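Local structure of O-methyltransferase (Saccharopolyspora spinosa, 4CE0) at residues 186-189 with 190-193; 218-221 with 222-226. The protein probably transfers a methyl group from S-adenosyl-L-methionine to the rhamnose 4'-hydroxyl of a spinosyn intermediate, in a magnesium-dependent reaction. One frame throughout, in Å; residues are numbered along the deposited sequence.

Interaction 1 of 2, residues 186-189 with 190-193; sequences GDLY and ESTM. With SAH (S-adenosyl-L-homocysteine), chain B.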
ATOM      1  N   GLY A 186       9.788  23.680   0.254  1.00 25.64           N
ATOM      2  CA  GLY A 186       9.752  24.662   1.326  1.00 35.88           C
ATOM      3  C   GLY A 186       8.925  25.796   0.755  1.00 49.36           C
ATOM      4  O   GLY A 186       9.140  26.227  -0.378  1.00 57.98           O
ATOM      5  N   ASP A 187       7.946  26.265   1.505  1.00 46.44           N
ATOM      6  CA  ASP A 187       7.043  27.278   0.985  1.00 26.22           C
ATOM      7  C   ASP A 187       7.659  28.682   0.903  1.00 29.02           C
ATOM      8  O   ASP A 187       7.308  29.473   0.032  1.00 32.20           O
ATOM      9  CB  ASP A 187       5.808  27.319   1.868  1.00 34.18           C
ATOM     10  CG  ASP A 187       5.004  26.034   1.786  1.00 48.77           C
ATOM     11  OD1 ASP A 187       4.663  25.623   0.649  1.00 49.28           O
ATOM     12  OD2 ASP A 187       4.738  25.424   2.843  1.00 50.59           O
ATOM     13  N   LEU A 188       8.571  28.989   1.805  1.00 26.66           N
ATOM     14  CA  LEU A 188       9.041  30.356   1.957  1.00 31.64           C
ATOM     15  C   LEU A 188       9.954  30.759   0.815  1.00 35.89           C
ATOM     16  O   LEU A 188      10.576  29.918   0.166  1.00 34.24           O
ATOM     17  CB  LEU A 188       9.783  30.498   3.281  1.00 35.64           C
ATOM     18  CG  LEU A 188       9.078  29.867   4.490  1.00 39.14           C
ATOM     19  CD1 LEU A 188       9.846  30.149   5.782  1.00 35.61           C
ATOM     20  CD2 LEU A 188       7.687  30.411   4.602  1.00 46.30           C
ATOM     21  N   TYR A 189      10.039  32.063   0.600  1.00 28.47           N
ATOM     22  CA  TYR A 189      11.010  32.643  -0.300  1.00 24.70           C
ATOM     23  C   TYR A 189      12.416  32.189   0.036  1.00 24.75           C
ATOM     24  O   TYR A 189      13.154  31.657  -0.825  1.00 30.12           O
ATOM     25  CB  TYR A 189      10.934  34.171  -0.189  1.00 34.29           C
ATOM     26  CG  TYR A 189      11.892  34.873  -1.114  1.00 35.37           C
ATOM     27  CD1 TYR A 189      13.224  35.050  -0.770  1.00 42.28           C
ATOM     28  CD2 TYR A 189      11.464  35.337  -2.339  1.00 33.75           C
ATOM     29  CE1 TYR A 189      14.096  35.672  -1.633  1.00 46.94           C
ATOM     30  CE2 TYR A 189      12.307  35.955  -3.202  1.00 34.12           C
ATOM     31  CZ  TYR A 189      13.625  36.135  -2.855  1.00 44.06           C
ATOM     32  OH  TYR A 189      14.468  36.773  -3.742  1.00 44.98           O
ATOM     33  N   GLU A 190      12.813  32.387   1.287  1.00 31.25           N
ATOM     34  CA  GLU A 190      14.186  32.048   1.698  1.00 39.38           C
ATOM     35  C   GLU A 190      14.540  30.564   1.519  1.00 38.69           C
ATOM     36  O   GLU A 190      15.660  30.229   1.097  1.00 33.29           O
ATOM     37  CB  GLU A 190      14.429  32.445   3.158  1.00 42.18           C
ATOM     38  CG  GLU A 190      14.375  33.955   3.397  1.00 63.85           C
ATOM     39  CD  GLU A 190      15.404  34.742   2.586  1.00 69.09           C
ATOM     40  OE1 GLU A 190      16.559  34.270   2.435  1.00 68.88           O
ATOM     41  OE2 GLU A 190      15.048  35.844   2.108  1.00 67.39           O
ATOM     42  N   SER A 191      13.597  29.691   1.866  1.00 28.92           N
ATOM     43  CA  SER A 191      13.783  28.251   1.749  1.00 32.56           C
ATOM     44  C   SER A 191      14.003  27.873   0.288  1.00 33.75           C
ATOM     45  O   SER A 191      14.939  27.139  -0.053  1.00 29.12           O
ATOM     46  CB  SER A 191      12.549  27.519   2.276  1.00 33.66           C
ATOM     47  OG  SER A 191      12.303  27.846   3.634  1.00 31.49           O
ATOM     48  N   THR A 192      13.141  28.414  -0.573  1.00 27.23           N
ATOM     49  CA  THR A 192      13.205  28.168  -2.008  1.00 20.11           C
ATOM     50  C   THR A 192      14.506  28.716  -2.580  1.00 24.05           C
ATOM     51  O   THR A 192      15.222  28.012  -3.305  1.00 21.50           O
ATOM     52  CB  THR A 192      11.992  28.815  -2.738  1.00 29.24           C
ATOM     53  OG1 THR A 192      10.782  28.361  -2.133  1.00 29.12           O
ATOM     54  CG2 THR A 192      11.990  28.467  -4.199  1.00 29.21           C
ATOM     55  N   MET A 193      14.837  29.957  -2.249  1.00 27.66           N
ATOM     56  CA  MET A 193      16.098  30.543  -2.738  1.00 32.72           C
ATOM     57  C   MET A 193      17.356  29.773  -2.272  1.00 37.44           C
ATOM     58  O   MET A 193      18.252  29.452  -3.081  1.00 26.81           O
ATOM     59  CB  MET A 193      16.196  32.015  -2.337  1.00 38.97           C
ATOM     60  CG  MET A 193      17.321  32.758  -3.040  1.00 40.74           C
ATOM     61  SD  MET A 193      17.149  32.796  -4.845  1.00 41.32           S
ATOM     62  CE  MET A 193      15.802  33.956  -5.092  1.00 46.61           C
TER
HETATM   63  N   SAH B1250       4.312  16.481   2.353  1.00 23.49           N
HETATM   64  CA  SAH B1250       5.175  17.580   1.888  1.00 43.23           C
HETATM   65  CB  SAH B1250       5.948  18.323   2.950  1.00 37.00           C
HETATM   66  CG  SAH B1250       6.711  19.636   2.779  1.00 29.46           C
HETATM   67  SD  SAH B1250       6.104  20.674   4.143  1.00 25.34           S
HETATM   68  C   SAH B1250       6.105  16.772   1.076  1.00 38.46           C
HETATM   69  O   SAH B1250       7.149  17.326   0.774  1.00 22.90           O
HETATM   70  OXT SAH B1250       5.529  15.539   0.846  1.00 20.03           O
HETATM   71  C5' SAH B1250       7.457  21.890   4.323  1.00 20.21           C
HETATM   72  C4' SAH B1250       8.734  21.328   4.965  1.00 18.26           C
HETATM   73  O4' SAH B1250       9.829  22.187   4.730  1.00 22.87           O
HETATM   74  C3' SAH B1250       8.666  21.174   6.488  1.00 26.44           C
HETATM   75  O3' SAH B1250       8.938  19.821   6.789  1.00 30.09           O
HETATM   76  C2' SAH B1250       9.706  22.129   7.085  1.00 32.34           C
HETATM   77  O2' SAH B1250      10.389  21.727   8.292  1.00 24.94           O
HETATM   78  C1' SAH B1250      10.648  22.312   5.891  1.00 19.34           C
HETATM   79  N9  SAH B1250      11.374  23.601   5.800  1.00 19.93           N
HETATM   80  C8  SAH B1250      10.857  24.777   5.298  1.00 33.94           C
HETATM   81  N7  SAH B1250      11.832  25.697   5.320  1.00 33.74           N
HETATM   82  C5  SAH B1250      12.967  25.130   5.785  1.00 32.19           C
HETATM   83  C6  SAH B1250      14.258  25.611   6.018  1.00 32.84           C
HETATM   84  N6  SAH B1250      14.581  26.876   5.757  1.00 30.92           N
HETATM   85  N1  SAH B1250      15.217  24.772   6.534  1.00 28.74           N
HETATM   86  C2  SAH B1250      14.940  23.448   6.804  1.00 31.20           C
HETATM   87  N3  SAH B1250      13.656  22.998   6.598  1.00 26.00           N
HETATM   88  C4  SAH B1250      12.695  23.802   6.065  1.00 27.35           C
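With chi1 at -54°, the Thr-192 hydroxyl is folded back beside its own backbone N, facing the start of the helix, and OG1 donates to Leu-188 O at 2.8 Å. Thr-192 N donates to the same Leu-188 O at 3.1 Å. The two donors come from opposite faces of the carbonyl plane, so one oxygen is gripped twice. Leu-188 is the N-cap residue, and this pair of hydrogen bonds ties its carbonyl into the first turn. Met-193 N adds the next backbone bond, to Tyr-189 O, at 2.8 Å.

Ser-191 has its OG turned beside its backbone N in the same way (chi1 -59°). That sends OG out to SAH N7, to which it donates at 2.8 Å. Leu-188 CB lies alongside, 3.7 Å from Ser-191 OG.

The Tyr-189 ring flanks the turn. Met-193 is bent twice and runs beside it, with CE 3.4 Å from Tyr-189 OH. The Glu-190 carboxylate is turned 47° from the ring, with OE2 3.5 Å from Tyr-189 CD1.

The arrangement is the start of a Rossmann-like methyltransferase helix: strand 179-184 runs into a short loop, and the first turn of helix 189-199 supplies Ser-191 to the adenine of the bound S-adenosyl-L-homocysteine.

Interaction 2 of 2, residues 218-221 with 222-226; sequences SCQD and AVKGF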
ATOM      1  N   SER A 218       5.993  34.219  -3.020  1.00 43.00           N
ATOM      2  CA  SER A 218       7.053  33.854  -2.043  1.00 37.17           C
ATOM      3  C   SER A 218       7.836  32.803  -2.778  1.00 28.75           C
ATOM      4  O   SER A 218       8.929  33.083  -3.211  1.00 31.00           O
ATOM      5  CB  SER A 218       6.613  33.349  -0.639  1.00 37.17           C
ATOM      6  OG  SER A 218       6.332  31.957  -0.588  1.00 42.49           O
ATOM      7  N   CYS A 219       7.256  31.614  -2.979  1.00 26.72           N
ATOM      8  CA  CYS A 219       8.004  30.568  -3.663  1.00 26.57           C
ATOM      9  C   CYS A 219       8.277  31.037  -5.075  1.00 22.12           C
ATOM     10  O   CYS A 219       9.416  30.982  -5.552  1.00 29.01           O
ATOM     11  CB  CYS A 219       7.272  29.214  -3.594  1.00 18.71           C
ATOM     12  SG  CYS A 219       7.974  27.901  -4.622  1.00 36.70           S
ATOM     13  N   GLN A 220       7.242  31.597  -5.692  1.00 32.99           N
ATOM     14  CA  GLN A 220       7.242  32.007  -7.111  1.00 25.31           C
ATOM     15  C   GLN A 220       8.253  33.137  -7.388  1.00 25.89           C
ATOM     16  O   GLN A 220       9.021  33.126  -8.373  1.00 23.95           O
ATOM     17  CB  GLN A 220       5.827  32.460  -7.486  1.00 34.18           C
ATOM     18  CG  GLN A 220       5.580  32.611  -8.955  1.00 41.37           C
ATOM     19  CD  GLN A 220       4.161  33.039  -9.246  1.00 37.67           C
ATOM     20  OE1 GLN A 220       3.219  32.283  -9.035  1.00 40.36           O
ATOM     21  NE2 GLN A 220       4.000  34.268  -9.711  1.00 27.29           N
ATOM     22  N   ASP A 221       8.239  34.114  -6.499  1.00 22.50           N
ATOM     23  CA  ASP A 221       9.195  35.200  -6.522  1.00 30.05           C
ATOM     24  C   ASP A 221      10.644  34.731  -6.414  1.00 29.08           C
ATOM     25  O   ASP A 221      11.508  35.251  -7.110  1.00 32.04           O
ATOM     26  CB  ASP A 221       8.819  36.221  -5.450  1.00 33.32           C
ATOM     27  CG  ASP A 221       7.568  37.055  -5.846  1.00 60.31           C
ATOM     28  OD1 ASP A 221       6.925  36.766  -6.893  1.00 48.73           O
ATOM     29  OD2 ASP A 221       7.220  38.001  -5.107  1.00 63.08           O
ATOM     30  N   ALA A 222      10.922  33.728  -5.580  1.00 29.07           N
ATOM     31  CA  ALA A 222      12.265  33.187  -5.534  1.00 28.14           C
ATOM     32  C   ALA A 222      12.657  32.530  -6.854  1.00 26.66           C
ATOM     33  O   ALA A 222      13.778  32.692  -7.320  1.00 26.22           O
ATOM     34  CB  ALA A 222      12.436  32.203  -4.371  1.00 29.89           C
ATOM     35  N   VAL A 223      11.739  31.763  -7.434  1.00 26.50           N
ATOM     36  CA  VAL A 223      12.028  30.994  -8.635  1.00 24.67           C
ATOM     37  C   VAL A 223      12.299  31.929  -9.812  1.00 30.62           C
ATOM     38  O   VAL A 223      13.275  31.779 -10.543  1.00 33.94           O
ATOM     39  CB  VAL A 223      10.844  30.056  -8.983  1.00 21.45           C
ATOM     40  CG1 VAL A 223      11.094  29.364 -10.302  1.00 21.88           C
ATOM     41  CG2 VAL A 223      10.571  29.026  -7.836  1.00 26.76           C
ATOM     42  N   LYS A 224      11.416  32.899 -10.003  1.00 38.25           N
ATOM     43  CA  LYS A 224      11.645  33.898 -11.027  1.00 30.48           C
ATOM     44  C   LYS A 224      12.918  34.727 -10.699  1.00 30.09           C
ATOM     45  O   LYS A 224      13.760  34.962 -11.574  1.00 32.80           O
ATOM     46  CB  LYS A 224      10.385  34.762 -11.197  1.00 32.74           C
ATOM     47  CG  LYS A 224       9.216  33.961 -11.798  1.00 44.54           C
ATOM     48  CD  LYS A 224       7.865  34.666 -11.713  1.00 51.57           C
ATOM     49  CE  LYS A 224       7.875  35.981 -12.471  1.00 63.91           C
ATOM     50  NZ  LYS A 224       7.361  35.868 -13.871  1.00 65.36           N
ATOM     51  N   GLY A 225      13.093  35.129  -9.445  1.00 30.95           N
ATOM     52  CA  GLY A 225      14.262  35.925  -9.092  1.00 40.54           C
ATOM     53  C   GLY A 225      15.536  35.130  -9.323  1.00 44.73           C
ATOM     54  O   GLY A 225      16.516  35.634  -9.853  1.00 40.05           O
ATOM     55  N   PHE A 226      15.524  33.860  -8.945  1.00 33.89           N
ATOM     56  CA  PHE A 226      16.686  33.012  -9.181  1.00 34.76           C
ATOM     57  C   PHE A 226      16.905  32.784 -10.685  1.00 35.45           C
ATOM     58  O   PHE A 226      18.021  32.896 -11.173  1.00 34.65           O
ATOM     59  CB  PHE A 226      16.570  31.668  -8.435  1.00 32.29           C
ATOM     60  CG  PHE A 226      17.696  30.729  -8.733  1.00 25.10           C
ATOM     61  CD1 PHE A 226      18.954  30.941  -8.189  1.00 34.11           C
ATOM     62  CD2 PHE A 226      17.519  29.669  -9.603  1.00 30.39           C
ATOM     63  CE1 PHE A 226      20.005  30.097  -8.497  1.00 36.17           C
ATOM     64  CE2 PHE A 226      18.562  28.814  -9.897  1.00 41.57           C
ATOM     65  CZ  PHE A 226      19.801  29.026  -9.341  1.00 42.43           C
TER
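Ala-222 N bonds to Ser-218 O at 3.2 Å and opens the backbone bonding of helix 219-230. Val-223 N follows on Cys-219 O at 3.1 Å. Lys-224 N takes Gln-220 O at 2.9 Å, and Gly-225 N takes Asp-221 O at 2.8 Å. All four are i to i+4 bonds, so the alpha-helix is regular from its first turn. Ser-218 is the N-cap residue, but its side chain makes no capping bond. Its OG is bonded instead to Asp-187 O, in the loop before helix 189-199.

Two methyl-bearing side chains rest on a backbone oxygen by van der Waals contact. Val-223 has CG2 beside its backbone N and anti to its carbonyl carbon. This branch therefore leans back over the previous turn, where CG2 comes 3.2 Å from Cys-219 O. Ala-222 CB is small and sits 3.5 Å from the same Cys-219 O; it also meets Thr-192 of helix 189-199.

Among apolar side-chain contacts, Val-223 CG2 meets Cys-219 SG more loosely, at 4.3 Å. Both side chains also touch Ile-211 of strand 207-211, so this flank packs on the sheet. The longer side chains Gln-220 and Lys-224 run side by side and point the same way. Lys-224 CG is folded toward the preceding turn (chi1 -68°). The chain then passes Gln-220, with CD 4.1 Å from Gln-220 CG. Tyr-214 touches both side chains.

The polar bonding between the two segments is thus carried by the backbone, while the side chains add van der Waals packing. The buried flank joins the helix to the sheet and to helix 189-199. Asp-221 lies on the exposed flank in the first turn, where its negative charge would probably suit the positive end of the helix dipole.

From the N terminus, strand 179-184 leads into interaction 1, which closes the turn from the loop into helix 189-199. The chain then passes through strand 207-211 and the loop bearing Asp-212 and Asp-213 of the magnesium site. Interaction 2 follows, closing the first turns of helix 219-230. The two contacts are in series; they neither nest nor cross. In space their centres are about 8 Å apart. The main link is the hydrogen bond between Ser-218 OG and Asp-187 O, and Met-193 CE packs 3.3 Å from Ala-222 O. Interaction 1 borders the cofactor and magnesium sites; interaction 2 packs behind it, a layer further out.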